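Local coordinates for tetratricopeptide TPR_2 repeat protein (Thermobaculum terrenum, PDB 5DJS) that is of unassigned function but joins tetratricopeptide repeats to a GT-B fold of glycosyl transferase family 41 and holds uridine-5'-diphosphate in the model, at residues A[58-70]-A[80-92]. The protein carries 1 engineered substitution. Numbering follows the deposited sequence.
Sequences NYGLAATLLRRAV and HYNLGNVLVASGQ
His80 lays one face of its imidazole against Val70: CG2 of Val70 sits 4.2 Å above the ring centre in a CH-pi contact, and CG1 reaches towards CE1. The ring's NE2 is hydrogen-bonded to Pro74 O, which probably helps fix its rotation. Asn82 brings its CB to Leu66 CD2, while its amide turns off to bond Ser78 O. Leu83 follows as a knob in the hole formed by Ala63, Leu66, Arg67 and Val70. A chi1 of 177° swings its CG away from the backbone N and brings CD1 to 4.0 Å from Leu66 CB, where it also meets the aliphatic CG of Arg67. One turn on, Val86 fills the next hole, among Tyr59, Ala62, Ala63 and Leu66; its CG2 comes 3.6 Å from Leu66 CD1, and CG1 packs on the two alanines. Leu87 offers CD2 to the guanidinium end of Arg67, whose extended chain crosses it at about a right angle. Ala89 CB lies 3.7 Å from Tyr59 CZ, and Ser90 puts its backbone N over one face of that phenol, whose OH bonds Thr367. Ser90 OG turns back to Leu87 O (2.7 Å), which also accepts Gln92 N from the opposite face in the Schellman turn at Gly91. These nearly antiparallel helices (156°) join two successive tetratricopeptide repeats. Across them the contact is essentially apolar, held by van der Waals fit, and probably depends on the shape of its two knobs.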
ATOM      1  N   ASN A  58      -8.347  11.728   9.833  1.00 42.90           N
ATOM      2  CA  ASN A  58      -8.814  13.108  10.019  1.00 43.35           C
ATOM      3  C   ASN A  58      -7.728  14.111   9.634  1.00 44.03           C
ATOM      4  O   ASN A  58      -7.152  14.768  10.494  1.00 46.28           O
ATOM      5  CB  ASN A  58      -9.220  13.350  11.476  1.00 43.27           C
ATOM      6  CG  ASN A  58     -10.297  12.405  11.949  1.00 45.45           C
ATOM      7  OD1 ASN A  58     -10.071  11.599  12.866  1.00 41.25           O
ATOM      8  ND2 ASN A  58     -11.483  12.487  11.324  1.00 47.84           N
ATOM      9  N   TYR A  59      -7.458  14.237   8.337  1.00 44.86           N
ATOM     10  CA  TYR A  59      -6.305  15.015   7.873  1.00 45.15           C
ATOM     11  C   TYR A  59      -6.437  16.519   8.134  1.00 46.73           C
ATOM     12  O   TYR A  59      -5.429  17.203   8.311  1.00 49.71           O
ATOM     13  CB  TYR A  59      -6.004  14.748   6.392  1.00 45.76           C
ATOM     14  CG  TYR A  59      -5.829  13.279   6.033  1.00 46.80           C
ATOM     15  CD1 TYR A  59      -5.080  12.412   6.845  1.00 47.20           C
ATOM     16  CD2 TYR A  59      -6.394  12.759   4.870  1.00 45.30           C
ATOM     17  CE1 TYR A  59      -4.919  11.075   6.511  1.00 46.06           C
ATOM     18  CE2 TYR A  59      -6.222  11.428   4.528  1.00 45.95           C
ATOM     19  CZ  TYR A  59      -5.494  10.589   5.356  1.00 45.46           C
ATOM     20  OH  TYR A  59      -5.333   9.268   5.027  1.00 42.77           O
ATOM     21  N   GLY A  60      -7.671  17.021   8.184  1.00 48.40           N
ATOM     22  CA  GLY A  60      -7.950  18.422   8.537  1.00 46.37           C
ATOM     23  C   GLY A  60      -7.443  18.823   9.912  1.00 44.95           C
ATOM     24  O   GLY A  60      -6.657  19.759  10.033  1.00 45.41           O
ATOM     25  N   LEU A  61      -7.885  18.100  10.941  1.00 44.34           N
ATOM     26  CA  LEU A  61      -7.398  18.306  12.308  1.00 42.63           C
ATOM     27  C   LEU A  61      -5.919  17.995  12.411  1.00 43.52           C
ATOM     28  O   LEU A  61      -5.149  18.782  12.974  1.00 40.69           O
ATOM     29  CB  LEU A  61      -8.149  17.414  13.297  1.00 42.37           C
ATOM     30  CG  LEU A  61      -7.825  17.546  14.797  1.00 44.82           C
ATOM     31  CD1 LEU A  61      -7.921  18.981  15.313  1.00 44.24           C
ATOM     32  CD2 LEU A  61      -8.742  16.646  15.616  1.00 46.21           C
ATOM     33  N   ALA A  62      -5.537  16.837  11.872  1.00 44.69           N
ATOM     34  CA  ALA A  62      -4.151  16.374  11.891  1.00 43.65           C
ATOM     35  C   ALA A  62      -3.206  17.478  11.444  1.00 42.00           C
ATOM     36  O   ALA A  62      -2.323  17.887  12.203  1.00 36.89           O
ATOM     37  CB  ALA A  62      -3.992  15.157  10.996  1.00 45.59           C
ATOM     38  N   ALA A  63      -3.446  17.975  10.230  1.00 41.17           N
ATOM     39  CA  ALA A  63      -2.591  18.980   9.597  1.00 40.18           C
ATOM     40  C   ALA A  63      -2.430  20.238  10.438  1.00 43.14           C
ATOM     41  O   ALA A  63      -1.307  20.733  10.578  1.00 46.66           O
ATOM     42  CB  ALA A  63      -3.117  19.344   8.222  1.00 38.49           C
ATOM     43  N   THR A  64      -3.521  20.751  11.013  1.00 42.86           N
ATOM     44  CA  THR A  64      -3.416  21.989  11.801  1.00 42.46           C
ATOM     45  C   THR A  64      -2.767  21.755  13.172  1.00 42.03           C
ATOM     46  O   THR A  64      -2.000  22.597  13.617  1.00 47.06           O
ATOM     47  CB  THR A  64      -4.740  22.795  11.895  1.00 42.24           C
ATOM     48  OG1 THR A  64      -5.769  22.011  12.476  1.00 43.48           O
ATOM     49  CG2 THR A  64      -5.175  23.273  10.505  1.00 43.27           C
ATOM     50  N   LEU A  65      -3.015  20.619  13.818  1.00 41.71           N
ATOM     51  CA  LEU A  65      -2.226  20.239  15.008  1.00 42.08           C
ATOM     52  C   LEU A  65      -0.706  20.134  14.731  1.00 43.41           C
ATOM     53  O   LEU A  65       0.121  20.640  15.507  1.00 39.58           O
ATOM     54  CB  LEU A  65      -2.728  18.923  15.591  1.00 42.18           C
ATOM     55  CG  LEU A  65      -4.092  18.986  16.278  1.00 43.52           C
ATOM     56  CD1 LEU A  65      -4.544  17.579  16.593  1.00 43.42           C
ATOM     57  CD2 LEU A  65      -4.066  19.815  17.553  1.00 43.49           C
ATOM     58  N   LEU A  66      -0.354  19.500  13.615  1.00 43.74           N
ATOM     59  CA  LEU A  66       1.050  19.321  13.229  1.00 43.72           C
ATOM     60  C   LEU A  66       1.712  20.616  12.791  1.00 45.02           C
ATOM     61  O   LEU A  66       2.879  20.821  13.111  1.00 48.48           O
ATOM     62  CB  LEU A  66       1.194  18.259  12.130  1.00 42.80           C
ATOM     63  CG  LEU A  66       0.831  16.850  12.605  1.00 41.55           C
ATOM     64  CD1 LEU A  66       0.490  15.944  11.435  1.00 40.71           C
ATOM     65  CD2 LEU A  66       1.951  16.266  13.458  1.00 42.44           C
ATOM     66  N   ARG A  67       0.990  21.473  12.061  1.00 46.04           N
ATOM     67  CA  ARG A  67       1.493  22.819  11.705  1.00 46.90           C
ATOM     68  C   ARG A  67       1.745  23.714  12.923  1.00 51.79           C
ATOM     69  O   ARG A  67       2.666  24.534  12.911  1.00 52.72           O
ATOM     70  CB  ARG A  67       0.528  23.552  10.776  1.00 46.61           C
ATOM     71  CG  ARG A  67       0.572  23.086   9.335  1.00 48.77           C
ATOM     72  CD  ARG A  67       0.120  24.176   8.381  1.00 47.90           C
ATOM     73  NE  ARG A  67       0.168  23.713   6.994  1.00 49.66           N
ATOM     74  CZ  ARG A  67      -0.843  23.154   6.320  1.00 50.99           C
ATOM     75  NH1 ARG A  67      -2.049  22.963   6.881  1.00 49.23           N
ATOM     76  NH2 ARG A  67      -0.642  22.780   5.056  1.00 50.82           N
ATOM     77  N   ARG A  68       0.918  23.571  13.957  1.00 55.86           N
ATOM     78  CA  ARG A  68       1.085  24.351  15.185  1.00 61.02           C
ATOM     79  C   ARG A  68       2.300  23.841  15.970  1.00 57.07           C
ATOM     80  O   ARG A  68       3.045  24.632  16.544  1.00 56.06           O
ATOM     81  CB  ARG A  68      -0.183  24.290  16.044  1.00 67.41           C
ATOM     82  CG  ARG A  68      -0.394  25.492  16.961  1.00 75.66           C
ATOM     83  CD  ARG A  68      -1.276  25.110  18.147  1.00 88.41           C
ATOM     84  NE  ARG A  68      -2.310  26.092  18.481  1.00 98.42           N
ATOM     85  CZ  ARG A  68      -3.227  25.938  19.444  1.00105.37           C
ATOM     86  NH1 ARG A  68      -3.254  24.837  20.204  1.00105.43           N
ATOM     87  NH2 ARG A  68      -4.128  26.897  19.656  1.00108.38           N
ATOM     88  N   ALA A  69       2.486  22.520  15.987  1.00 51.98           N
ATOM     89  CA  ALA A  69       3.685  21.910  16.548  1.00 48.03           C
ATOM     90  C   ALA A  69       4.957  22.390  15.831  1.00 45.97           C
ATOM     91  O   ALA A  69       5.948  22.739  16.475  1.00 45.00           O
ATOM     92  CB  ALA A  69       3.570  20.393  16.488  1.00 48.68           C
ATOM     93  N   VAL A  70       4.920  22.415  14.502  1.00 43.00           N
ATOM     94  CA  VAL A  70       6.010  22.999  13.702  1.00 41.36           C
ATOM     95  C   VAL A  70       6.282  24.486  14.083  1.00 43.62           C
ATOM     96  O   VAL A  70       7.433  24.903  14.210  1.00 44.42           O
ATOM     97  CB  VAL A  70       5.738  22.852  12.176  1.00 37.35           C
ATOM     98  CG1 VAL A  70       6.707  23.671  11.344  1.00 36.19           C
ATOM     99  CG2 VAL A  70       5.847  21.397  11.748  1.00 38.54           C
ATOM    100  N   HIS A  80       7.971  17.928  11.118  1.00 41.76           N
ATOM    101  CA  HIS A  80       7.953  18.099   9.660  1.00 42.07           C
ATOM    102  C   HIS A  80       7.672  16.799   8.922  1.00 41.12           C
ATOM    103  O   HIS A  80       6.894  16.795   7.973  1.00 41.18           O
ATOM    104  CB  HIS A  80       9.266  18.687   9.153  1.00 41.88           C
ATOM    105  CG  HIS A  80       9.509  20.091   9.607  1.00 43.78           C
ATOM    106  ND1 HIS A  80       9.007  21.189   8.939  1.00 42.68           N
ATOM    107  CD2 HIS A  80      10.218  20.578  10.654  1.00 44.87           C
ATOM    108  CE1 HIS A  80       9.395  22.289   9.559  1.00 42.82           C
ATOM    109  NE2 HIS A  80      10.128  21.946  10.603  1.00 44.04           N
ATOM    110  N   TYR A  81       8.306  15.711   9.358  1.00 41.08           N
ATOM    111  CA  TYR A  81       8.081  14.377   8.780  1.00 41.71           C
ATOM    112  C   TYR A  81       6.598  14.023   8.766  1.00 41.00           C
ATOM    113  O   TYR A  81       6.025  13.753   7.720  1.00 40.29           O
ATOM    114  CB  TYR A  81       8.876  13.312   9.556  1.00 41.62           C
ATOM    115  CG  TYR A  81       8.484  11.880   9.263  1.00 41.24           C
ATOM    116  CD1 TYR A  81       8.602  11.354   7.979  1.00 41.76           C
ATOM    117  CD2 TYR A  81       7.999  11.047  10.276  1.00 42.14           C
ATOM    118  CE1 TYR A  81       8.249  10.038   7.708  1.00 43.82           C
ATOM    119  CE2 TYR A  81       7.640   9.732  10.015  1.00 43.44           C
ATOM    120  CZ  TYR A  81       7.766   9.234   8.728  1.00 43.41           C
ATOM    121  OH  TYR A  81       7.415   7.940   8.454  1.00 42.91           O
ATOM    122  N   ASN A  82       5.980  14.064   9.933  1.00 39.96           N
ATOM    123  CA  ASN A  82       4.593  13.657  10.057  1.00 42.42           C
ATOM    124  C   ASN A  82       3.593  14.583   9.394  1.00 42.30           C
ATOM    125  O   ASN A  82       2.550  14.123   8.932  1.00 42.46           O
ATOM    126  CB  ASN A  82       4.262  13.427  11.520  1.00 43.87           C
ATOM    127  CG  ASN A  82       4.939  12.191  12.029  1.00 44.42           C
ATOM    128  OD1 ASN A  82       4.546  11.083  11.665  1.00 48.23           O
ATOM    129  ND2 ASN A  82       5.989  12.355  12.812  1.00 43.02           N
ATOM    130  N   LEU A  83       3.915  15.871   9.345  1.00 43.03           N
ATOM    131  CA  LEU A  83       3.134  16.826   8.566  1.00 43.91           C
ATOM    132  C   LEU A  83       3.179  16.465   7.090  1.00 46.26           C
ATOM    133  O   LEU A  83       2.146  16.454   6.428  1.00 54.37           O
ATOM    134  CB  LEU A  83       3.644  18.253   8.757  1.00 42.06           C
ATOM    135  CG  LEU A  83       2.934  19.306   7.913  1.00 41.69           C
ATOM    136  CD1 LEU A  83       1.461  19.405   8.290  1.00 40.38           C
ATOM    137  CD2 LEU A  83       3.638  20.647   8.056  1.00 42.92           C
ATOM    138  N   GLY A  84       4.371  16.172   6.579  1.00 47.29           N
ATOM    139  CA  GLY A  84       4.534  15.737   5.189  1.00 46.51           C
ATOM    140  C   GLY A  84       3.694  14.518   4.818  1.00 47.99           C
ATOM    141  O   GLY A  84       3.060  14.497   3.752  1.00 47.05           O
ATOM    142  N   ASN A  85       3.663  13.514   5.705  1.00 46.85           N
ATOM    143  CA  ASN A  85       2.855  12.308   5.470  1.00 45.33           C
ATOM    144  C   ASN A  85       1.361  12.597   5.449  1.00 42.17           C
ATOM    145  O   ASN A  85       0.645  12.083   4.587  1.00 40.30           O
ATOM    146  CB  ASN A  85       3.151  11.193   6.493  1.00 45.48           C
ATOM    147  CG  ASN A  85       4.489  10.471   6.253  1.00 47.37           C
ATOM    148  OD1 ASN A  85       5.079   9.963   7.206  1.00 52.30           O
ATOM    149  ND2 ASN A  85       4.960  10.396   5.005  1.00 44.51           N
ATOM    150  N   VAL A  86       0.903  13.421   6.384  1.00 40.60           N
ATOM    151  CA  VAL A  86      -0.489  13.853   6.392  1.00 40.02           C
ATOM    152  C   VAL A  86      -0.842  14.595   5.101  1.00 39.92           C
ATOM    153  O   VAL A  86      -1.864  14.301   4.479  1.00 39.27           O
ATOM    154  CB  VAL A  86      -0.818  14.695   7.634  1.00 39.75           C
ATOM    155  CG1 VAL A  86      -2.166  15.400   7.484  1.00 40.97           C
ATOM    156  CG2 VAL A  86      -0.845  13.792   8.863  1.00 39.45           C
ATOM    157  N   LEU A  87       0.019  15.520   4.686  1.00 40.51           N
ATOM    158  CA  LEU A  87      -0.216  16.287   3.458  1.00 40.85           C
ATOM    159  C   LEU A  87      -0.255  15.416   2.198  1.00 40.73           C
ATOM    160  O   LEU A  87      -1.148  15.588   1.364  1.00 39.28           O
ATOM    161  CB  LEU A  87       0.827  17.391   3.299  1.00 41.40           C
ATOM    162  CG  LEU A  87       0.752  18.517   4.338  1.00 42.81           C
ATOM    163  CD1 LEU A  87       1.999  19.392   4.255  1.00 43.74           C
ATOM    164  CD2 LEU A  87      -0.495  19.364   4.165  1.00 42.31           C
ATOM    165  N   VAL A  88       0.701  14.491   2.073  1.00 40.94           N
ATOM    166  CA  VAL A  88       0.688  13.506   0.986  1.00 40.48           C
ATOM    167  C   VAL A  88      -0.616  12.706   1.020  1.00 38.69           C
ATOM    168  O   VAL A  88      -1.280  12.576  -0.000  1.00 36.83           O
ATOM    169  CB  VAL A  88       1.904  12.543   1.049  1.00 41.70           C
ATOM    170  CG1 VAL A  88       1.721  11.333   0.133  1.00 41.71           C
ATOM    171  CG2 VAL A  88       3.170  13.274   0.644  1.00 42.93           C
ATOM    172  N   ALA A  89      -0.985  12.192   2.194  1.00 37.94           N
ATOM    173  CA  ALA A  89      -2.179  11.331   2.322  1.00 38.30           C
ATOM    174  C   ALA A  89      -3.488  12.090   2.066  1.00 38.99           C
ATOM    175  O   ALA A  89      -4.488  11.491   1.685  1.00 39.97           O
ATOM    176  CB  ALA A  89      -2.225  10.667   3.692  1.00 36.78           C
ATOM    177  N   SER A  90      -3.469  13.400   2.291  1.00 38.15           N
ATOM    178  CA  SER A  90      -4.627  14.251   2.071  1.00 36.43           C
ATOM    179  C   SER A  90      -4.833  14.622   0.601  1.00 35.30           C
ATOM    180  O   SER A  90      -5.862  15.194   0.276  1.00 37.59           O
ATOM    181  CB  SER A  90      -4.494  15.529   2.901  1.00 35.97           C
ATOM    182  OG  SER A  90      -3.503  16.404   2.352  1.00 36.39           O
ATOM    183  N   GLY A  91      -3.865  14.324  -0.268  1.00 33.69           N
ATOM    184  CA  GLY A  91      -3.924  14.690  -1.681  1.00 33.80           C
ATOM    185  C   GLY A  91      -3.003  15.835  -2.081  1.00 36.40           C
ATOM    186  O   GLY A  91      -2.931  16.185  -3.265  1.00 36.70           O
ATOM    187  N   GLN A  92      -2.293  16.424  -1.117  1.00 38.61           N
ATOM    188  CA  GLN A  92      -1.438  17.589  -1.373  1.00 40.11           C
ATOM    189  C   GLN A  92      -0.006  17.101  -1.443  1.00 39.99           C
ATOM    190  O   GLN A  92       0.782  17.337  -0.531  1.00 41.50           O
ATOM    191  CB  GLN A  92      -1.619  18.643  -0.273  1.00 40.51           C
ATOM    192  CG  GLN A  92      -3.071  18.998  -0.014  1.00 42.00           C
ATOM    193  CD  GLN A  92      -3.241  20.029   1.070  1.00 44.23           C
ATOM    194  OE1 GLN A  92      -3.665  19.714   2.186  1.00 45.46           O
ATOM    195  NE2 GLN A  92      -2.905  21.273   0.754  1.00 46.73           N
TER